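Galectin (PDB 3WUD) is a prototype galectin of Xenopus laevis skin that binds lactose through its galactose unit and probably recognises beta-galactoside glycans such as those of laminin. Local coordinates at residues Ile61-Glu67 against Phe109-Met115. Numbering follows the deposited sequence.
Sequences IICNSKE and FNFPIRM. With GAL (beta-D-galactopyranose), chain B.
The Arg114 guanidinium has Ser65 OG and Asn64 OD1 at its edge, in its plane. Phe111 CZ lies over one face, near the border of the group. Arg114 NH1 donates to Ser65 OG at 3.0 Å, and the bond is nearly straight, at 170°. The one from NH1 to Asn64 OD1 is weak and bent, and the amide plane stands 83° from the guanidinium. NH1 also bonds Thr73 O on the neighbouring strand.

The Phe111 ring has Pro112 CD on one face and the backbone N of Ser65 at its edge. Phe111 CZ reaches Asn64 C at 3.4 Å, and CE1 meets Cys63 CB. Cys63 SG sits at the edge of the Phe109 ring, 3.6 Å from Phe109 CE1. Phe109 CE2 meets Ile61 CD1 obliquely.

This is the galectin beta-sandwich. Strand 60-67 belongs to the sugar-binding sheet. Strand 108-112 is an outermost strand of the opposing sheet. Segments 61-67 and 109-112 run roughly parallel, 24° apart.

The Asn64 side chain starts away from segment 109-115, with its amide between sugar and Arg114. Asn64 ND2 donates to galactose O6 at 2.9 Å and also bonds Gly72 O. Asn64 OD1 accepts from Ser65 N at 2.7 Å. This is consistent with a second-shell role for Arg114, though its direct bond to Asn64 is weak.

Past Arg114, Met115 CE touches Lys66 O at 3.5 Å. The Glu67 and Met115 side chains lie alongside each other, running opposite ways, with Glu67 OE2 3.4 Å from Met115 CB. A water donates to both Glu67 OE1 and Arg114 O.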
loop_
_atom_site.group_PDB
_atom_site.type_symbol
_atom_site.label_atom_id
_atom_site.label_comp_id
_atom_site.label_asym_id
_atom_site.label_seq_id
_atom_site.Cartn_x
_atom_site.Cartn_y
_atom_site.Cartn_z
ATOM N N ILE A 61 2.785 -15.368 18.580
ATOM C CA ILE A 61 2.509 -14.055 18.109
ATOM C C ILE A 61 2.518 -13.090 19.333
ATOM O O ILE A 61 1.697 -13.260 20.277
ATOM C CB ILE A 61 1.153 -13.940 17.438
ATOM C CG1 ILE A 61 1.037 -14.924 16.259
ATOM C CG2 ILE A 61 0.968 -12.512 16.957
ATOM C CD1 ILE A 61 -0.319 -14.900 15.622
ATOM N N ILE A 62 3.378 -12.078 19.271
ATOM C CA ILE A 62 3.355 -11.063 20.349
ATOM C C ILE A 62 2.627 -9.884 19.740
ATOM O O ILE A 62 2.943 -9.502 18.615
ATOM C CB ILE A 62 4.765 -10.656 20.692
ATOM C CG1 ILE A 62 5.413 -11.704 21.589
ATOM C CG2 ILE A 62 4.788 -9.315 21.444
ATOM C CD1 ILE A 62 5.200 -13.163 21.243
ATOM N N CYS A 63 1.581 -9.362 20.391
ATOM C CA CYS A 63 0.978 -8.089 19.968
ATOM C C CYS A 63 1.178 -7.043 21.060
ATOM O O CYS A 63 1.240 -7.341 22.268
ATOM C CB CYS A 63 -0.505 -8.261 19.746
ATOM S SG CYS A 63 -0.849 -9.347 18.302
ATOM N N ASN A 64 1.283 -5.798 20.641
ATOM C CA ASN A 64 1.325 -4.711 21.578
ATOM C C ASN A 64 0.838 -3.437 20.920
ATOM O O ASN A 64 0.610 -3.396 19.735
ATOM C CB ASN A 64 2.779 -4.503 22.041
ATOM C CG ASN A 64 2.861 -3.886 23.451
ATOM O OD1 ASN A 64 1.953 -3.299 23.933
ATOM N ND2 ASN A 64 4.005 -3.931 24.047
ATOM N N SER A 65 0.617 -2.423 21.706
ATOM C CA SER A 65 0.322 -1.082 21.239
ATOM C C SER A 65 1.528 -0.210 21.410
ATOM O O SER A 65 2.401 -0.503 22.257
ATOM C CB SER A 65 -0.854 -0.487 22.052
ATOM O OG SER A 65 -0.614 -0.431 23.462
ATOM N N LYS A 66 1.544 0.951 20.772
ATOM C CA LYS A 66 2.612 1.895 21.016
ATOM C C LYS A 66 1.958 3.258 20.962
ATOM O O LYS A 66 1.408 3.614 19.928
ATOM C CB LYS A 66 3.746 1.790 19.999
ATOM C CG LYS A 66 4.995 2.640 20.396
ATOM C CD LYS A 66 6.113 2.560 19.411
ATOM C CE LYS A 66 5.766 3.135 18.084
ATOM N NZ LYS A 66 6.953 3.493 17.274
ATOM N N GLU A 67 2.085 4.013 22.021
ATOM C CA GLU A 67 1.464 5.350 22.118
ATOM C C GLU A 67 2.572 6.345 22.397
ATOM O O GLU A 67 3.272 6.240 23.402
ATOM C CB GLU A 67 0.475 5.338 23.253
ATOM C CG GLU A 67 -0.440 6.547 23.305
ATOM C CD GLU A 67 -1.708 6.225 24.119
ATOM O OE1 GLU A 67 -2.232 7.114 24.763
ATOM O OE2 GLU A 67 -2.177 5.048 24.107
ATOM N N PHE A 109 -8.320 -13.549 16.744
ATOM C CA PHE A 109 -8.262 -13.086 18.123
ATOM C C PHE A 109 -8.439 -11.596 18.119
ATOM O O PHE A 109 -8.340 -10.970 17.069
ATOM C CB PHE A 109 -6.947 -13.537 18.787
ATOM C CG PHE A 109 -5.692 -12.887 18.205
ATOM C CD1 PHE A 109 -5.215 -11.649 18.683
ATOM C CD2 PHE A 109 -4.968 -13.534 17.202
ATOM C CE1 PHE A 109 -4.045 -11.089 18.128
ATOM C CE2 PHE A 109 -3.778 -12.987 16.702
ATOM C CZ PHE A 109 -3.347 -11.745 17.133
ATOM N N ASN A 110 -8.810 -11.032 19.256
ATOM C CA ASN A 110 -9.048 -9.607 19.347
ATOM C C ASN A 110 -7.944 -8.996 20.141
ATOM O O ASN A 110 -7.445 -9.592 21.088
ATOM C CB ASN A 110 -10.363 -9.277 20.063
ATOM C CG ASN A 110 -11.564 -9.853 19.358
ATOM O OD1 ASN A 110 -11.648 -9.828 18.148
ATOM N ND2 ASN A 110 -12.463 -10.413 20.127
ATOM N N PHE A 111 -7.697 -7.750 19.850
ATOM C CA PHE A 111 -6.711 -6.917 20.521
ATOM C C PHE A 111 -7.344 -5.583 20.888
ATOM O O PHE A 111 -7.882 -4.912 20.054
ATOM C CB PHE A 111 -5.455 -6.708 19.627
ATOM C CG PHE A 111 -4.313 -6.019 20.344
ATOM C CD1 PHE A 111 -3.490 -6.717 21.225
ATOM C CD2 PHE A 111 -4.046 -4.671 20.106
ATOM C CE1 PHE A 111 -2.460 -6.075 21.887
ATOM C CE2 PHE A 111 -3.031 -4.004 20.811
ATOM C CZ PHE A 111 -2.236 -4.723 21.689
ATOM N N PRO A 112 -7.247 -5.183 22.147
ATOM C CA PRO A 112 -7.945 -3.996 22.543
ATOM C C PRO A 112 -7.374 -2.704 21.963
ATOM O O PRO A 112 -6.173 -2.562 21.749
ATOM C CB PRO A 112 -7.818 -4.038 24.058
ATOM C CG PRO A 112 -6.571 -4.737 24.333
ATOM C CD PRO A 112 -6.467 -5.759 23.248
ATOM N N ILE A 113 -8.242 -1.720 21.726
ATOM C CA ILE A 113 -7.803 -0.412 21.254
ATOM C C ILE A 113 -7.777 0.500 22.490
ATOM O O ILE A 113 -8.820 0.664 23.147
ATOM C CB ILE A 113 -8.728 0.233 20.197
ATOM C CG1 ILE A 113 -8.723 -0.499 18.841
ATOM C CG2 ILE A 113 -8.269 1.660 19.967
ATOM C CD1 ILE A 113 -9.788 0.029 17.887
ATOM N N ARG A 114 -6.602 1.076 22.730
ATOM C CA ARG A 114 -6.145 1.622 24.006
ATOM C C ARG A 114 -5.931 3.112 23.916
ATOM O O ARG A 114 -5.376 3.762 24.843
ATOM C CB ARG A 114 -4.753 1.003 24.286
ATOM C CG ARG A 114 -4.825 -0.496 24.550
ATOM C CD ARG A 114 -3.422 -1.117 24.643
ATOM N NE ARG A 114 -3.494 -2.390 25.288
ATOM C CZ ARG A 114 -2.482 -3.284 25.312
ATOM N NH1 ARG A 114 -1.326 -3.026 24.720
ATOM N NH2 ARG A 114 -2.639 -4.400 25.972
ATOM N N MET A 115 -6.280 3.650 22.768
ATOM C CA MET A 115 -5.890 5.013 22.447
ATOM C C MET A 115 -7.007 5.632 21.624
ATOM O O MET A 115 -7.829 4.893 21.075
ATOM C CB MET A 115 -4.551 5.097 21.726
ATOM C CG MET A 115 -4.457 4.503 20.304
ATOM S SD MET A 115 -2.796 4.697 19.597
ATOM C CE MET A 115 -1.980 3.458 20.596
HETATM C C1 GAL B . 10.164 -6.034 22.113
HETATM C C2 GAL B . 10.727 -5.924 20.703
HETATM C C3 GAL B . 10.010 -4.891 19.835
HETATM C C4 GAL B . 8.498 -5.125 19.952
HETATM C C5 GAL B . 8.100 -5.205 21.433
HETATM C C6 GAL B . 6.631 -5.449 21.698
HETATM O O2 GAL B . 12.092 -5.532 20.766
HETATM O O3 GAL B . 10.524 -4.945 18.516
HETATM O O4 GAL B . 8.140 -6.350 19.296
HETATM O O5 GAL B . 8.769 -6.261 22.135
HETATM O O6 GAL B . 6.296 -5.500 23.071
HETATM O O HOH W 1 -4.548 6.209 25.743
#